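Local coordinates for tyrocidine synthetase 3 (Brevibacillus brevis, PDB 2JGP), which takes part in non-ribosomal synthesis of the antibiotic tyrocidine, here as a carrier-condensation bidomain whose condensation domain forms peptide bonds, at residues Q347-R359 with F371-R383. Residues are numbered along the deposited sequence; the frame is centred on the assembly and turned at random.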
ATOM      1  N   GLN A 347     -18.633 -17.777   7.935  1.00 57.53           N
ATOM      2  CA  GLN A 347     -17.731 -18.413   6.971  1.00 57.41           C
ATOM      3  C   GLN A 347     -16.367 -18.655   7.607  1.00 57.25           C
ATOM      4  O   GLN A 347     -15.990 -17.970   8.559  1.00 57.38           O
ATOM      5  CB  GLN A 347     -17.570 -17.523   5.736  1.00 57.38           C
ATOM      6  CG  GLN A 347     -18.813 -17.425   4.873  1.00 57.86           C
ATOM      7  CD  GLN A 347     -18.631 -16.494   3.699  1.00 58.39           C
ATOM      8  OE1 GLN A 347     -18.161 -15.367   3.858  1.00 60.60           O
ATOM      9  NE2 GLN A 347     -19.003 -16.955   2.512  1.00 58.81           N
ATOM     10  N   GLU A 348     -15.633 -19.626   7.067  1.00 56.76           N
ATOM     11  CA  GLU A 348     -14.335 -20.019   7.608  1.00 56.63           C
ATOM     12  C   GLU A 348     -13.232 -19.967   6.542  1.00 56.15           C
ATOM     13  O   GLU A 348     -12.186 -20.588   6.689  1.00 56.20           O
ATOM     14  CB  GLU A 348     -14.434 -21.424   8.205  1.00 56.61           C
ATOM     15  CG  GLU A 348     -15.558 -21.571   9.223  1.00 57.26           C
ATOM     16  CD  GLU A 348     -15.438 -22.832  10.045  1.00 57.86           C
ATOM     17  OE1 GLU A 348     -15.739 -22.783  11.255  1.00 58.36           O
ATOM     18  OE2 GLU A 348     -15.021 -23.867   9.490  1.00 58.50           O
ATOM     19  N   ASP A 349     -13.481 -19.206   5.483  1.00 55.78           N
ATOM     20  CA  ASP A 349     -12.546 -19.047   4.376  1.00 55.15           C
ATOM     21  C   ASP A 349     -12.834 -17.666   3.801  1.00 54.93           C
ATOM     22  O   ASP A 349     -13.903 -17.429   3.229  1.00 54.22           O
ATOM     23  CB  ASP A 349     -12.781 -20.144   3.337  1.00 55.29           C
ATOM     24  CG  ASP A 349     -11.740 -20.160   2.231  1.00 55.43           C
ATOM     25  OD1 ASP A 349     -10.868 -19.262   2.172  1.00 53.99           O
ATOM     26  OD2 ASP A 349     -11.821 -21.088   1.395  1.00 55.06           O
ATOM     27  N   ILE A 350     -11.874 -16.759   3.979  1.00 54.73           N
ATOM     28  CA  ILE A 350     -12.098 -15.331   3.789  1.00 54.80           C
ATOM     29  C   ILE A 350     -10.906 -14.662   3.122  1.00 54.27           C
ATOM     30  O   ILE A 350      -9.759 -14.924   3.491  1.00 53.24           O
ATOM     31  CB  ILE A 350     -12.342 -14.631   5.148  1.00 55.09           C
ATOM     32  CG1 ILE A 350     -13.532 -15.288   5.867  1.00 55.98           C
ATOM     33  CG2 ILE A 350     -12.576 -13.126   4.945  1.00 56.31           C
ATOM     34  CD1 ILE A 350     -14.036 -14.537   7.052  1.00 57.22           C
ATOM     35  N   ILE A 351     -11.193 -13.789   2.155  1.00 53.79           N
ATOM     36  CA  ILE A 351     -10.164 -13.008   1.460  1.00 53.67           C
ATOM     37  C   ILE A 351     -10.328 -11.534   1.829  1.00 53.93           C
ATOM     38  O   ILE A 351     -11.428 -10.986   1.743  1.00 53.93           O
ATOM     39  CB  ILE A 351     -10.251 -13.184  -0.069  1.00 53.76           C
ATOM     40  CG1 ILE A 351     -10.270 -14.678  -0.434  1.00 53.43           C
ATOM     41  CG2 ILE A 351      -9.083 -12.479  -0.762  1.00 53.42           C
ATOM     42  CD1 ILE A 351     -10.627 -14.954  -1.866  1.00 54.58           C
ATOM     43  N   VAL A 352      -9.233 -10.912   2.266  1.00 54.01           N
ATOM     44  CA  VAL A 352      -9.212  -9.498   2.638  1.00 54.53           C
ATOM     45  C   VAL A 352      -8.141  -8.792   1.822  1.00 54.96           C
ATOM     46  O   VAL A 352      -7.002  -9.230   1.803  1.00 55.33           O
ATOM     47  CB  VAL A 352      -8.884  -9.319   4.134  1.00 54.41           C
ATOM     48  CG1 VAL A 352      -8.686  -7.835   4.470  1.00 54.81           C
ATOM     49  CG2 VAL A 352      -9.987  -9.953   5.007  1.00 54.73           C
ATOM     50  N   GLY A 353      -8.507  -7.705   1.155  1.00 55.52           N
ATOM     51  CA  GLY A 353      -7.533  -6.899   0.418  1.00 55.94           C
ATOM     52  C   GLY A 353      -6.643  -6.132   1.371  1.00 56.21           C
ATOM     53  O   GLY A 353      -7.135  -5.481   2.282  1.00 55.89           O
ATOM     54  N   THR A 354      -5.328  -6.225   1.184  1.00 57.00           N
ATOM     55  CA  THR A 354      -4.385  -5.461   1.998  1.00 57.72           C
ATOM     56  C   THR A 354      -3.458  -4.616   1.115  1.00 58.25           C
ATOM     57  O   THR A 354      -2.550  -5.145   0.466  1.00 58.39           O
ATOM     58  CB  THR A 354      -3.545  -6.364   2.908  1.00 57.81           C
ATOM     59  OG1 THR A 354      -2.842  -7.338   2.129  1.00 59.07           O
ATOM     60  CG2 THR A 354      -4.435  -7.076   3.930  1.00 58.03           C
ATOM     61  N   PRO A 355      -3.695  -3.300   1.071  1.00 58.81           N
ATOM     62  CA  PRO A 355      -2.773  -2.437   0.335  1.00 59.07           C
ATOM     63  C   PRO A 355      -1.367  -2.429   0.933  1.00 58.87           C
ATOM     64  O   PRO A 355      -1.207  -2.494   2.152  1.00 59.18           O
ATOM     65  CB  PRO A 355      -3.429  -1.052   0.436  1.00 59.32           C
ATOM     66  CG  PRO A 355      -4.878  -1.334   0.738  1.00 59.51           C
ATOM     67  CD  PRO A 355      -4.839  -2.541   1.613  1.00 59.29           C
ATOM     68  N   ILE A 356      -0.370  -2.380   0.055  1.00 58.58           N
ATOM     69  CA  ILE A 356       1.034  -2.231   0.434  1.00 58.62           C
ATOM     70  C   ILE A 356       1.585  -1.059  -0.354  1.00 57.80           C
ATOM     71  O   ILE A 356       1.004  -0.666  -1.365  1.00 57.13           O
ATOM     72  CB  ILE A 356       1.860  -3.501   0.125  1.00 58.74           C
ATOM     73  CG1 ILE A 356       1.758  -3.887  -1.355  1.00 59.91           C
ATOM     74  CG2 ILE A 356       1.416  -4.647   1.018  1.00 60.84           C
ATOM     75  CD1 ILE A 356       2.650  -5.059  -1.753  1.00 61.19           C
ATOM     76  N   THR A 357       2.699  -0.493   0.098  1.00 57.68           N
ATOM     77  CA  THR A 357       3.245   0.709  -0.547  1.00 57.17           C
ATOM     78  C   THR A 357       3.777   0.408  -1.948  1.00 57.25           C
ATOM     79  O   THR A 357       3.766   1.270  -2.824  1.00 56.19           O
ATOM     80  CB  THR A 357       4.395   1.338   0.277  1.00 57.16           C
ATOM     81  OG1 THR A 357       5.525   0.463   0.261  1.00 56.46           O
ATOM     82  CG2 THR A 357       3.964   1.597   1.718  1.00 57.24           C
ATOM     83  N   GLY A 358       4.240  -0.825  -2.151  1.00 58.26           N
ATOM     84  CA  GLY A 358       4.864  -1.225  -3.412  1.00 58.81           C
ATOM     85  C   GLY A 358       6.305  -0.749  -3.537  1.00 59.88           C
ATOM     86  O   GLY A 358       6.930  -0.907  -4.593  1.00 60.66           O
ATOM     87  N   ARG A 359       6.831  -0.174  -2.457  1.00 60.67           N
ATOM     88  CA  ARG A 359       8.158   0.435  -2.436  1.00 61.05           C
ATOM     89  C   ARG A 359       9.099  -0.473  -1.650  1.00 62.01           C
ATOM     90  O   ARG A 359       9.565  -0.126  -0.558  1.00 62.14           O
ATOM     91  CB  ARG A 359       8.081   1.823  -1.799  1.00 60.86           C
ATOM     92  CG  ARG A 359       7.244   2.811  -2.600  1.00 60.60           C
ATOM     93  CD  ARG A 359       6.733   3.942  -1.746  1.00 60.43           C
ATOM     94  NE  ARG A 359       5.835   4.820  -2.502  1.00 60.11           N
ATOM     95  CZ  ARG A 359       6.244   5.827  -3.274  1.00 60.78           C
ATOM     96  NH1 ARG A 359       7.538   6.116  -3.387  1.00 60.66           N
ATOM     97  NH2 ARG A 359       5.355   6.573  -3.904  1.00 60.66           N
ATOM     98  N   PHE A 371       2.855   3.464  -7.030  1.00 61.69           N
ATOM     99  CA  PHE A 371       3.452   2.208  -6.535  1.00 61.80           C
ATOM    100  C   PHE A 371       2.481   1.319  -5.761  1.00 61.95           C
ATOM    101  O   PHE A 371       2.639   0.089  -5.744  1.00 61.81           O
ATOM    102  CB  PHE A 371       4.664   2.509  -5.651  1.00 62.00           C
ATOM    103  CG  PHE A 371       5.848   3.047  -6.407  1.00 62.47           C
ATOM    104  CD1 PHE A 371       6.135   4.409  -6.405  1.00 61.50           C
ATOM    105  CD2 PHE A 371       6.674   2.194  -7.121  1.00 62.67           C
ATOM    106  CE1 PHE A 371       7.226   4.906  -7.104  1.00 61.82           C
ATOM    107  CE2 PHE A 371       7.761   2.685  -7.822  1.00 62.70           C
ATOM    108  CZ  PHE A 371       8.039   4.048  -7.810  1.00 62.20           C
ATOM    109  N   VAL A 372       1.485   1.926  -5.123  1.00 61.27           N
ATOM    110  CA  VAL A 372       0.579   1.189  -4.253  1.00 61.33           C
ATOM    111  C   VAL A 372       0.005  -0.038  -4.968  1.00 61.40           C
ATOM    112  O   VAL A 372      -0.425   0.043  -6.112  1.00 61.07           O
ATOM    113  CB  VAL A 372      -0.540   2.096  -3.682  1.00 61.22           C
ATOM    114  CG1 VAL A 372      -1.431   2.634  -4.791  1.00 61.44           C
ATOM    115  CG2 VAL A 372      -1.354   1.338  -2.647  1.00 61.67           C
ATOM    116  N   ASN A 373       0.073  -1.175  -4.288  1.00 61.77           N
ATOM    117  CA  ASN A 373      -0.357  -2.471  -4.813  1.00 62.68           C
ATOM    118  C   ASN A 373      -1.320  -3.029  -3.784  1.00 62.54           C
ATOM    119  O   ASN A 373      -1.312  -2.588  -2.642  1.00 62.92           O
ATOM    120  CB  ASN A 373       0.861  -3.400  -4.969  1.00 62.84           C
ATOM    121  CG  ASN A 373       0.581  -4.640  -5.830  1.00 64.44           C
ATOM    122  OD1 ASN A 373      -0.395  -4.704  -6.585  1.00 65.75           O
ATOM    123  ND2 ASN A 373       1.475  -5.630  -5.729  1.00 65.97           N
ATOM    124  N   THR A 374      -2.163  -3.972  -4.182  1.00 62.78           N
ATOM    125  CA  THR A 374      -3.040  -4.648  -3.233  1.00 62.77           C
ATOM    126  C   THR A 374      -2.762  -6.140  -3.317  1.00 62.21           C
ATOM    127  O   THR A 374      -2.573  -6.694  -4.411  1.00 62.86           O
ATOM    128  CB  THR A 374      -4.530  -4.375  -3.507  1.00 63.18           C
ATOM    129  OG1 THR A 374      -4.767  -2.964  -3.522  1.00 63.73           O
ATOM    130  CG2 THR A 374      -5.403  -5.012  -2.425  1.00 63.90           C
ATOM    131  N   LEU A 375      -2.694  -6.775  -2.154  1.00 60.86           N
ATOM    132  CA  LEU A 375      -2.565  -8.212  -2.075  1.00 60.09           C
ATOM    133  C   LEU A 375      -3.898  -8.784  -1.620  1.00 59.30           C
ATOM    134  O   LEU A 375      -4.487  -8.287  -0.667  1.00 59.28           O
ATOM    135  CB  LEU A 375      -1.481  -8.597  -1.074  1.00 59.98           C
ATOM    136  CG  LEU A 375      -0.131  -7.896  -1.235  1.00 60.69           C
ATOM    137  CD1 LEU A 375       0.811  -8.355  -0.124  1.00 61.36           C
ATOM    138  CD2 LEU A 375       0.461  -8.144  -2.617  1.00 60.98           C
ATOM    139  N   ALA A 376      -4.362  -9.828  -2.300  1.00 58.17           N
ATOM    140  CA  ALA A 376      -5.545 -10.562  -1.869  1.00 57.22           C
ATOM    141  C   ALA A 376      -5.110 -11.556  -0.805  1.00 56.55           C
ATOM    142  O   ALA A 376      -4.544 -12.602  -1.123  1.00 55.79           O
ATOM    143  CB  ALA A 376      -6.180 -11.283  -3.044  1.00 57.15           C
ATOM    144  N   MET A 377      -5.364 -11.227   0.456  1.00 56.02           N
ATOM    145  CA  MET A 377      -4.920 -12.056   1.566  1.00 56.17           C
ATOM    146  C   MET A 377      -6.012 -13.056   1.950  1.00 55.69           C
ATOM    147  O   MET A 377      -7.078 -12.664   2.435  1.00 54.98           O
ATOM    148  CB  MET A 377      -4.564 -11.170   2.761  1.00 56.70           C
ATOM    149  CG  MET A 377      -3.578 -11.785   3.698  1.00 58.38           C
ATOM    150  SD  MET A 377      -1.906 -11.813   3.012  1.00 60.48           S
ATOM    151  CE  MET A 377      -1.328 -10.151   3.295  1.00 60.49           C
ATOM    152  N   ARG A 378      -5.740 -14.340   1.725  1.00 55.13           N
ATOM    153  CA  ARG A 378      -6.700 -15.407   2.013  1.00 55.35           C
ATOM    154  C   ARG A 378      -6.323 -16.140   3.292  1.00 55.26           C
ATOM    155  O   ARG A 378      -5.187 -16.575   3.454  1.00 55.62           O
ATOM    156  CB  ARG A 378      -6.767 -16.401   0.852  1.00 55.22           C
ATOM    157  CG  ARG A 378      -7.776 -17.531   1.048  1.00 54.91           C
ATOM    158  CD  ARG A 378      -7.779 -18.441  -0.158  1.00 55.52           C
ATOM    159  NE  ARG A 378      -8.800 -19.487  -0.075  1.00 55.88           N
ATOM    160  CZ  ARG A 378      -9.221 -20.206  -1.112  1.00 57.09           C
ATOM    161  NH1 ARG A 378      -8.717 -20.012  -2.330  1.00 57.27           N
ATOM    162  NH2 ARG A 378     -10.156 -21.132  -0.938  1.00 57.34           N
ATOM    163  N   ASN A 379      -7.294 -16.289   4.186  1.00 55.26           N
ATOM    164  CA  ASN A 379      -7.099 -17.016   5.434  1.00 55.28           C
ATOM    165  C   ASN A 379      -8.329 -17.840   5.764  1.00 55.38           C
ATOM    166  O   ASN A 379      -9.409 -17.601   5.223  1.00 55.41           O
ATOM    167  CB  ASN A 379      -6.784 -16.043   6.566  1.00 55.35           C
ATOM    168  CG  ASN A 379      -5.357 -15.549   6.521  1.00 55.45           C
ATOM    169  OD1 ASN A 379      -5.088 -14.404   6.139  1.00 55.62           O
ATOM    170  ND2 ASN A 379      -4.423 -16.424   6.882  1.00 55.15           N
ATOM    171  N   LYS A 380      -8.152 -18.803   6.664  1.00 55.40           N
ATOM    172  CA  LYS A 380      -9.181 -19.783   6.967  1.00 55.52           C
ATOM    173  C   LYS A 380      -9.466 -19.830   8.464  1.00 55.59           C
ATOM    174  O   LYS A 380      -9.000 -20.735   9.165  1.00 55.38           O
ATOM    175  CB  LYS A 380      -8.772 -21.150   6.421  1.00 55.61           C
ATOM    176  CG  LYS A 380      -8.680 -21.149   4.897  1.00 56.24           C
ATOM    177  CD  LYS A 380      -8.359 -22.507   4.324  1.00 57.22           C
ATOM    178  CE  LYS A 380      -8.089 -22.412   2.830  1.00 57.57           C
ATOM    179  NZ  LYS A 380      -7.621 -23.710   2.277  1.00 58.05           N
ATOM    180  N   PRO A 381     -10.219 -18.832   8.962  1.00 55.76           N
ATOM    181  CA  PRO A 381     -10.594 -18.781  10.374  1.00 56.20           C
ATOM    182  C   PRO A 381     -11.646 -19.841  10.723  1.00 56.56           C
ATOM    183  O   PRO A 381     -12.839 -19.546  10.818  1.00 56.38           O
ATOM    184  CB  PRO A 381     -11.136 -17.357  10.541  1.00 56.07           C
ATOM    185  CG  PRO A 381     -11.655 -16.995   9.203  1.00 55.84           C
ATOM    186  CD  PRO A 381     -10.749 -17.674   8.212  1.00 55.99           C
ATOM    187  N   GLN A 382     -11.176 -21.071  10.896  1.00 57.21           N
ATOM    188  CA  GLN A 382     -12.023 -22.195  11.257  1.00 57.75           C
ATOM    189  C   GLN A 382     -12.288 -22.218  12.767  1.00 58.27           C
ATOM    190  O   GLN A 382     -11.407 -21.907  13.568  1.00 57.85           O
ATOM    191  CB  GLN A 382     -11.379 -23.509  10.797  1.00 57.90           C
ATOM    192  CG  GLN A 382     -11.223 -23.612   9.276  1.00 58.21           C
ATOM    193  CD  GLN A 382     -10.288 -24.733   8.836  1.00 59.22           C
ATOM    194  OE1 GLN A 382      -9.866 -25.562   9.638  1.00 60.58           O
ATOM    195  NE2 GLN A 382      -9.959 -24.756   7.551  1.00 59.88           N
ATOM    196  N   ARG A 383     -13.510 -22.601  13.135  1.00 58.74           N
ATOM    197  CA  ARG A 383     -13.980 -22.561  14.529  1.00 59.45           C
ATOM    198  C   ARG A 383     -13.100 -23.346  15.510  1.00 59.27           C
ATOM    199  O   ARG A 383     -12.967 -22.959  16.673  1.00 59.38           O
ATOM    200  CB  ARG A 383     -15.423 -23.088  14.609  1.00 59.81           C
ATOM    201  CG  ARG A 383     -15.540 -24.603  14.457  1.00 61.98           C
ATOM    202  CD  ARG A 383     -16.913 -25.044  13.959  1.00 64.79           C
ATOM    203  NE  ARG A 383     -17.001 -25.009  12.497  1.00 66.91           N
ATOM    204  CZ  ARG A 383     -18.107 -25.274  11.803  1.00 68.52           C
ATOM    205  NH1 ARG A 383     -19.239 -25.608  12.419  1.00 68.93           N
ATOM    206  NH2 ARG A 383     -18.078 -25.208  10.476  1.00 69.19           N
TER
HETATM  207  O   HOH W   1     -11.983 -23.057   5.787  1.00 46.58           O
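Arg-378 turns CG away from its own backbone N (chi1 -178°) and stays extended to NE, while Asp-349 swings its carboxylate likewise (chi1 -173°), and the two meet side-on at one end of an antiparallel two-stranded ribbon in the condensation domain. Arg-378 NE reaches Asp-349 OD1 at 3.1 Å and its NH2 reaches OD2 at 2.9 Å, each carboxylate oxygen accepting on its syn lone pair, so the paired bonds restrain the rotation of both groups. Arginine suits this place because NH1 can still bind Asp-282.

Strands 350-356 and 373-379 are joined by eight backbone hydrogen bonds, in pairs from Ile-350 with Asn-379 to Ile-356 with Asn-373. Gly-353 and Ala-376 make a slim non-hydrogen-bonded pair, and Gly-353 also bonds through its backbone to strand 430-435. On the face carrying Ile-350, Thr-354 and Leu-375, helices 329-345 and 387-403 cover the ribbon; there Ile-356 CD1 packs on Leu-375 CD2 at 3.9 Å, branched side chains crossing at about a right angle.

Beyond the strands, Glu-348 OE1 takes its better bond from the backbone N of Arg-383, above the carboxylate plane; the salt bridge to that guanidinium, planes 90° apart, has only weak hydrogen bonds. A water links Glu-348 O to Gln-382 NE2.

At the other end, Asp-226 bonds to both Arg-359 NH2 and the backbone N of Phe-371. A flat ring suits this place because its edge can lie over the flat guanidinium: Phe-371 CD1 sits above the group's centre, 3.4 Å from Arg-359 CZ.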